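Local atomic coordinates of tyrosyl-DNA phosphodiesterase 2 (Danio rerio, PDB entry 4F1H), a protein that belongs to the endonuclease/exonuclease/phosphatase family and has the DNase I-like fold of two packed beta-sheets, with a magnesium ion bound in the crystal. Residues B[72-76]-B[77-81]; B[103-107]-B[108-112]. All blocks are in the same frame, centred on the assembly; numbering follows the deposited sequence.

Interaction 1: B[72-76]-B[77-81]; sequences IMLRK and SRVKF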
ATOM      1  N   ILE B  72      13.594 -18.851  14.143  1.00 14.45           N
ATOM      2  CA  ILE B  72      14.317 -17.759  14.758  1.00 16.10           C
ATOM      3  C   ILE B  72      15.494 -18.374  15.515  1.00 14.84           C
ATOM      4  O   ILE B  72      15.316 -19.318  16.287  1.00 17.26           O
ATOM      5  CB  ILE B  72      13.417 -16.942  15.712  1.00 12.51           C
ATOM      6  CG1 ILE B  72      12.325 -16.202  14.943  1.00 12.94           C
ATOM      7  CG2 ILE B  72      14.250 -15.932  16.499  1.00 15.57           C
ATOM      8  CD1 ILE B  72      11.364 -15.459  15.917  1.00 20.70           C
ATOM      9  N   MET B  73      16.713 -17.881  15.245  1.00 14.53           N
ATOM     10  CA  MET B  73      17.912 -18.346  15.966  1.00 15.24           C
ATOM     11  C   MET B  73      18.348 -17.194  16.843  1.00 18.75           C
ATOM     12  O   MET B  73      18.416 -16.026  16.387  1.00 17.17           O
ATOM     13  CB  MET B  73      19.032 -18.684  14.968  1.00 16.36           C
ATOM     14  CG  MET B  73      18.642 -19.811  14.034  1.00 17.64           C
ATOM     15  SD  MET B  73      19.842 -19.974  12.662  1.00 20.07           S
ATOM     16  CE  MET B  73      21.394 -20.270  13.562  1.00 20.76           C
ATOM     17  N   LEU B  74      18.646 -17.498  18.108  1.00 14.85           N
ATOM     18  CA  LEU B  74      19.078 -16.486  19.089  1.00 14.98           C
ATOM     19  C   LEU B  74      20.519 -16.751  19.540  1.00 13.60           C
ATOM     20  O   LEU B  74      20.859 -17.874  19.919  1.00 15.79           O
ATOM     21  CB  LEU B  74      18.170 -16.543  20.341  1.00 14.72           C
ATOM     22  CG  LEU B  74      16.680 -16.390  20.059  1.00 16.89           C
ATOM     23  CD1 LEU B  74      15.816 -16.572  21.346  1.00 18.93           C
ATOM     24  CD2 LEU B  74      16.427 -15.058  19.383  1.00 17.18           C
ATOM     25  N   ARG B  75      21.396 -15.749  19.481  1.00 15.33           N
ATOM     26  CA  ARG B  75      22.774 -15.980  19.911  1.00 16.80           C
ATOM     27  C   ARG B  75      22.814 -16.064  21.439  1.00 17.10           C
ATOM     28  O   ARG B  75      22.590 -15.055  22.115  1.00 19.76           O
ATOM     29  CB  ARG B  75      23.677 -14.837  19.446  1.00 18.69           C
ATOM     30  CG  ARG B  75      25.194 -15.194  19.592  1.00 23.80           C
ATOM     31  CD  ARG B  75      26.084 -14.462  18.562  1.00 36.13           C
ATOM     32  NE  ARG B  75      27.468 -14.956  18.651  1.00 39.63           N
ATOM     33  CZ  ARG B  75      28.069 -15.755  17.762  1.00 40.52           C
ATOM     34  NH1 ARG B  75      27.452 -16.141  16.649  1.00 28.49           N
ATOM     35  NH2 ARG B  75      29.323 -16.152  17.967  1.00 37.38           N
ATOM     36  N   LYS B  76      23.138 -17.239  21.975  1.00 18.74           N
ATOM     37  CA  LYS B  76      22.988 -17.487  23.411  1.00 21.92           C
ATOM     38  C   LYS B  76      23.829 -16.560  24.277  1.00 22.91           C
ATOM     39  O   LYS B  76      23.421 -16.201  25.388  1.00 25.44           O
ATOM     40  CB  LYS B  76      23.306 -18.950  23.715  1.00 19.54           C
ATOM     41  CG  LYS B  76      22.298 -19.918  23.110  1.00 20.53           C
ATOM     42  CD  LYS B  76      22.605 -21.383  23.467  1.00 29.89           C
ATOM     43  CE  LYS B  76      23.570 -22.037  22.514  1.00 32.36           C
ATOM     44  NZ  LYS B  76      23.875 -23.454  22.944  1.00 35.29           N
ATOM     45  N   SER B  77      24.985 -16.149  23.768  1.00 23.00           N
ATOM     46  CA  SER B  77      25.868 -15.300  24.569  1.00 27.34           C
ATOM     47  C   SER B  77      25.385 -13.856  24.664  1.00 28.28           C
ATOM     48  O   SER B  77      25.852 -13.085  25.518  1.00 28.82           O
ATOM     49  CB  SER B  77      27.281 -15.338  24.004  1.00 26.42           C
ATOM     50  OG  SER B  77      27.314 -14.809  22.681  1.00 28.84           O
ATOM     51  N   ARG B  78      24.442 -13.483  23.800  1.00 20.55           N
ATOM     52  CA  ARG B  78      23.979 -12.088  23.696  1.00 18.19           C
ATOM     53  C   ARG B  78      22.531 -11.830  24.091  1.00 19.62           C
ATOM     54  O   ARG B  78      22.171 -10.694  24.432  1.00 21.63           O
ATOM     55  CB  ARG B  78      24.213 -11.575  22.266  1.00 19.64           C
ATOM     56  CG  ARG B  78      25.710 -11.505  21.948  1.00 23.77           C
ATOM     57  CD  ARG B  78      26.229 -10.112  22.202  1.00 28.16           C
ATOM     58  NE  ARG B  78      25.722  -9.191  21.173  1.00 22.66           N
ATOM     59  CZ  ARG B  78      25.908  -7.870  21.187  1.00 29.26           C
ATOM     60  NH1 ARG B  78      26.610  -7.290  22.171  1.00 31.08           N
ATOM     61  NH2 ARG B  78      25.398  -7.125  20.210  1.00 29.38           N
ATOM     62  N   VAL B  79      21.703 -12.875  24.003  1.00 18.56           N
ATOM     63  CA  VAL B  79      20.255 -12.767  24.121  1.00 22.06           C
ATOM     64  C   VAL B  79      19.756 -13.816  25.124  1.00 21.01           C
ATOM     65  O   VAL B  79      20.140 -14.990  25.030  1.00 24.79           O
ATOM     66  CB  VAL B  79      19.639 -13.077  22.707  1.00 24.59           C
ATOM     67  CG1 VAL B  79      18.136 -13.174  22.755  1.00 32.14           C
ATOM     68  CG2 VAL B  79      20.098 -11.997  21.685  1.00 33.01           C
ATOM     69  N   LYS B  80      18.892 -13.399  26.062  1.00 21.00           N
ATOM     70  CA  LYS B  80      18.268 -14.343  26.994  1.00 21.55           C
ATOM     71  C   LYS B  80      16.832 -14.557  26.575  1.00 19.19           C
ATOM     72  O   LYS B  80      16.105 -13.600  26.369  1.00 21.87           O
ATOM     73  CB  LYS B  80      18.319 -13.793  28.415  1.00 25.20           C
ATOM     74  CG  LYS B  80      19.753 -13.817  28.979  1.00 32.59           C
ATOM     75  CD  LYS B  80      19.873 -12.951  30.217  1.00 47.33           C
ATOM     76  CE  LYS B  80      21.298 -12.941  30.745  1.00 56.03           C
ATOM     77  NZ  LYS B  80      21.372 -12.108  31.977  1.00 63.14           N
ATOM     78  N   PHE B  81      16.415 -15.813  26.490  1.00 18.06           N
ATOM     79  CA  PHE B  81      15.078 -16.106  26.018  1.00 17.15           C
ATOM     80  C   PHE B  81      14.051 -15.996  27.139  1.00 20.75           C
ATOM     81  O   PHE B  81      14.311 -16.412  28.285  1.00 19.29           O
ATOM     82  CB  PHE B  81      15.089 -17.525  25.451  1.00 18.24           C
ATOM     83  CG  PHE B  81      13.731 -18.042  25.056  1.00 18.26           C
ATOM     84  CD1 PHE B  81      13.106 -17.578  23.890  1.00 17.91           C
ATOM     85  CD2 PHE B  81      13.095 -19.010  25.823  1.00 18.91           C
ATOM     86  CE1 PHE B  81      11.820 -18.050  23.505  1.00 20.06           C
ATOM     87  CE2 PHE B  81      11.821 -19.508  25.444  1.00 17.46           C
ATOM     88  CZ  PHE B  81      11.200 -19.044  24.260  1.00 22.32           C
TER
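Two backbone N-H groups, of Arg78 and Val79, converge on the carbonyl of Arg75 where strand 69-75 ends and the chain turns back toward strand 80-88. Arg78 N lies 3.0 Å from Arg75 O and stands above the carbonyl plane; this bond closes a type I beta turn with Lys76 and Ser77 at its corners. Val79 N, one residue further on, is also 3.0 Å from Arg75 O but comes in nearly along the C=O axis; its bond is the more bent at hydrogen, 137° against 157°.

The apolar contacts lie toward the strands. Swung away from the backbone N (chi1 172°), Val79 CG1 comes to 4.1 Å from Leu74 CB. Farther along, Leu74 CD1 meets Phe81 CD1 at 3.9 Å, an oblique approach of a methyl to the ring. Phe61 stacks on the Phe81 ring, and Val103 of strand 97-105 touches both Leu74 and Val79.

The polar chains diverge. Arg75 runs extended from CG to NE, its CG passing Ser77 OG at 3.8 Å, and Arg75 NH1 is hydrogen-bonded to Tyr58 OH. Arg78 folds at chi2 and chi3 instead, and its guanidinium forms a salt bridge with Asp36 and a hydrogen bond to Asp1 O. Arg75 NE and Arg78 NE stay 6.5 Å apart, and their separate partners probably limit mutual repulsion.

One oxygen taking two N-H groups thus holds the turn that carries the chain from one sheet to the other. Leu74 and Val79 are buried where the sheets pack; Phe81 borders that packing, partly exposed.

Interaction 2: B[103-107]-B[108-112]; sequences VTFSG and QKLYL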
ATOM      1  N   VAL B 103      12.564 -11.821  24.170  1.00 16.36           N
ATOM      2  CA  VAL B 103      13.890 -12.034  24.716  1.00 18.50           C
ATOM      3  C   VAL B 103      14.336 -10.759  25.440  1.00 17.76           C
ATOM      4  O   VAL B 103      13.672  -9.724  25.319  1.00 18.55           O
ATOM      5  CB  VAL B 103      14.925 -12.364  23.615  1.00 19.62           C
ATOM      6  CG1 VAL B 103      14.438 -13.562  22.722  1.00 17.59           C
ATOM      7  CG2 VAL B 103      15.241 -11.110  22.732  1.00 19.77           C
ATOM      8  N   THR B 104      15.437 -10.831  26.206  1.00 21.18           N
ATOM      9  CA  THR B 104      16.090  -9.599  26.686  1.00 19.85           C
ATOM     10  C   THR B 104      17.495  -9.502  26.089  1.00 18.69           C
ATOM     11  O   THR B 104      18.177 -10.516  25.899  1.00 21.08           O
ATOM     12  CB  THR B 104      16.172  -9.469  28.243  1.00 23.42           C
ATOM     13  OG1 THR B 104      16.978 -10.513  28.765  1.00 28.03           O
ATOM     14  CG2 THR B 104      14.817  -9.600  28.865  1.00 20.76           C
ATOM     15  N   PHE B 105      17.911  -8.278  25.776  1.00 22.24           N
ATOM     16  CA  PHE B 105      19.196  -8.019  25.162  1.00 21.20           C
ATOM     17  C   PHE B 105      19.843  -6.959  26.046  1.00 23.75           C
ATOM     18  O   PHE B 105      19.453  -5.782  26.007  1.00 27.43           O
ATOM     19  CB  PHE B 105      18.951  -7.503  23.732  1.00 21.82           C
ATOM     20  CG  PHE B 105      20.183  -6.977  23.041  1.00 21.34           C
ATOM     21  CD1 PHE B 105      21.174  -7.849  22.601  1.00 27.21           C
ATOM     22  CD2 PHE B 105      20.302  -5.622  22.760  1.00 27.67           C
ATOM     23  CE1 PHE B 105      22.315  -7.377  21.944  1.00 26.97           C
ATOM     24  CE2 PHE B 105      21.408  -5.147  22.101  1.00 23.39           C
ATOM     25  CZ  PHE B 105      22.424  -6.015  21.702  1.00 23.45           C
ATOM     26  N   SER B 106      20.788  -7.407  26.874  1.00 30.76           N
ATOM     27  CA  SER B 106      21.368  -6.558  27.923  1.00 35.39           C
ATOM     28  C   SER B 106      20.263  -5.857  28.725  1.00 32.25           C
ATOM     29  O   SER B 106      20.331  -4.654  28.985  1.00 38.15           O
ATOM     30  CB  SER B 106      22.342  -5.543  27.316  1.00 43.00           C
ATOM     31  OG  SER B 106      23.598  -6.150  27.063  1.00 50.50           O
ATOM     32  N   GLY B 107      19.225  -6.615  29.080  1.00 28.39           N
ATOM     33  CA  GLY B 107      18.141  -6.094  29.901  1.00 27.75           C
ATOM     34  C   GLY B 107      16.981  -5.411  29.190  1.00 32.63           C
ATOM     35  O   GLY B 107      15.931  -5.170  29.813  1.00 37.16           O
ATOM     36  N   GLN B 108      17.146  -5.102  27.901  1.00 23.12           N
ATOM     37  CA  GLN B 108      16.077  -4.451  27.144  1.00 24.13           C
ATOM     38  C   GLN B 108      15.245  -5.548  26.504  1.00 24.07           C
ATOM     39  O   GLN B 108      15.807  -6.433  25.863  1.00 23.47           O
ATOM     40  CB  GLN B 108      16.669  -3.548  26.048  1.00 23.90           C
ATOM     41  CG  GLN B 108      15.640  -3.039  25.050  1.00 27.08           C
ATOM     42  CD  GLN B 108      14.572  -2.159  25.666  1.00 36.16           C
ATOM     43  OE1 GLN B 108      14.888  -1.145  26.313  1.00 33.43           O
ATOM     44  NE2 GLN B 108      13.292  -2.522  25.450  1.00 23.88           N
ATOM     45  N   LYS B 109      13.926  -5.506  26.693  1.00 21.74           N
ATOM     46  CA  LYS B 109      13.049  -6.521  26.128  1.00 22.13           C
ATOM     47  C   LYS B 109      12.972  -6.302  24.624  1.00 19.75           C
ATOM     48  O   LYS B 109      12.782  -5.166  24.182  1.00 20.77           O
ATOM     49  CB  LYS B 109      11.649  -6.409  26.739  1.00 21.99           C
ATOM     50  CG  LYS B 109      10.753  -7.563  26.367  1.00 26.78           C
ATOM     51  CD  LYS B 109       9.309  -7.366  26.891  1.00 33.77           C
ATOM     52  CE  LYS B 109       9.181  -7.690  28.375  1.00 37.40           C
ATOM     53  NZ  LYS B 109       7.773  -7.425  28.843  1.00 32.60           N
ATOM     54  N   LEU B 110      13.113  -7.386  23.847  1.00 19.72           N
ATOM     55  CA  LEU B 110      12.872  -7.332  22.396  1.00 17.96           C
ATOM     56  C   LEU B 110      11.716  -8.268  22.096  1.00 17.75           C
ATOM     57  O   LEU B 110      11.615  -9.337  22.708  1.00 18.86           O
ATOM     58  CB  LEU B 110      14.081  -7.793  21.573  1.00 16.86           C
ATOM     59  CG  LEU B 110      15.444  -7.206  21.906  1.00 19.79           C
ATOM     60  CD1 LEU B 110      16.454  -7.777  20.903  1.00 22.00           C
ATOM     61  CD2 LEU B 110      15.404  -5.676  21.882  1.00 21.39           C
ATOM     62  N   TYR B 111      10.868  -7.897  21.133  1.00 17.53           N
ATOM     63  CA  TYR B 111       9.740  -8.755  20.760  1.00 19.62           C
ATOM     64  C   TYR B 111      10.048  -9.084  19.295  1.00 18.41           C
ATOM     65  O   TYR B 111       9.866  -8.223  18.433  1.00 19.95           O
ATOM     66  CB  TYR B 111       8.456  -7.944  20.951  1.00 16.81           C
ATOM     67  CG  TYR B 111       7.134  -8.641  20.749  1.00 22.75           C
ATOM     68  CD1 TYR B 111       6.510  -8.623  19.509  1.00 23.91           C
ATOM     69  CD2 TYR B 111       6.457  -9.228  21.823  1.00 22.13           C
ATOM     70  CE1 TYR B 111       5.252  -9.226  19.310  1.00 23.09           C
ATOM     71  CE2 TYR B 111       5.195  -9.856  21.636  1.00 25.41           C
ATOM     72  CZ  TYR B 111       4.607  -9.837  20.385  1.00 27.30           C
ATOM     73  OH  TYR B 111       3.360 -10.443  20.197  1.00 24.08           O
ATOM     74  N   LEU B 112      10.593 -10.286  19.047  1.00 16.36           N
ATOM     75  CA  LEU B 112      11.115 -10.672  17.727  1.00 19.91           C
ATOM     76  C   LEU B 112      10.062 -11.462  16.963  1.00 18.33           C
ATOM     77  O   LEU B 112       9.419 -12.357  17.511  1.00 18.02           O
ATOM     78  CB  LEU B 112      12.377 -11.520  17.898  1.00 14.53           C
ATOM     79  CG  LEU B 112      13.446 -10.814  18.749  1.00 14.66           C
ATOM     80  CD1 LEU B 112      14.501 -11.842  19.125  1.00 16.14           C
ATOM     81  CD2 LEU B 112      14.075  -9.624  18.047  1.00 18.94           C
TER
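With chi1 of -53°, Val103 sets CG2 between its backbone N and carbonyl carbon, against Leu110 and Leu112 on the returning strand. Strand pairing puts Leu110 CB 3.7 Å from Val103 CG2, while the Leu110 torsion (chi1 -49°) directs the branch so that CD1 lies 3.8 Å from Phe105 CB. Leu112 CD1 closes on Val103 CG2 at 3.8 Å, the two side chains crossing at about a right angle. Val103, Phe105, Gln108 and Leu110 share one face of the hairpin.

The backbone ladder is antiparallel. In the hydrogen-bonded pair Val103-Leu110, Val103 N donates to Leu110 O at 3.0 Å and Leu110 N to Val103 O at 2.8 Å. Phe105 and Gln108 form the next such pair, Phe105 N reaching Gln108 O at 2.8 Å and Gln108 N reaching Phe105 O at 3.1 Å. Between them, Thr104 and Lys109 are a non-hydrogen-bonded pair on the other face. A type I' turn joins the strands: Ser106 and Gly107 both have positive phi, and Gly107 leaves no room for a CB beside the carbonyl O of Ser106.

Gln108 bends at chi2, and its NE2 donates to Lys109 O at 3.0 Å, nearly straight and close to the amide plane, tying the amide to its own strand. The Lys109 chain passes Val103 O with CG and ends in a salt bridge to Asp144.

Four backbone bonds therefore fix the register of this beta hairpin with its two-residue turn. Leu112 packs on Leu74 and Leu110 on Ile146 in the buried part of the face; Gln108 lies at its turn end.

In the fold
Both contacts lie on the same side of the chain's centre, and each runs from core to surface: buried Leu74 and Val79 give way to exposed Lys76 and Ser77 in interaction 1, buried Val103, Phe105 and Leu110 to exposed Ser106 and Gly107 in interaction 2. Interaction 1 connects the two sheets, leaving strand 69-75 of one and entering strand 80-88 of the other; interaction 2 is a hairpin inside that second sheet. In 72-81 the backbone bonds gather on one carbonyl, whereas in 103-112 they are spread along paired strands. The two meet through neighbouring strands 80-88 and 97-105: Lys80 O lies 2.9 Å from Thr104 N, a probable hydrogen bond, and Arg78 touches the Phe105 ring.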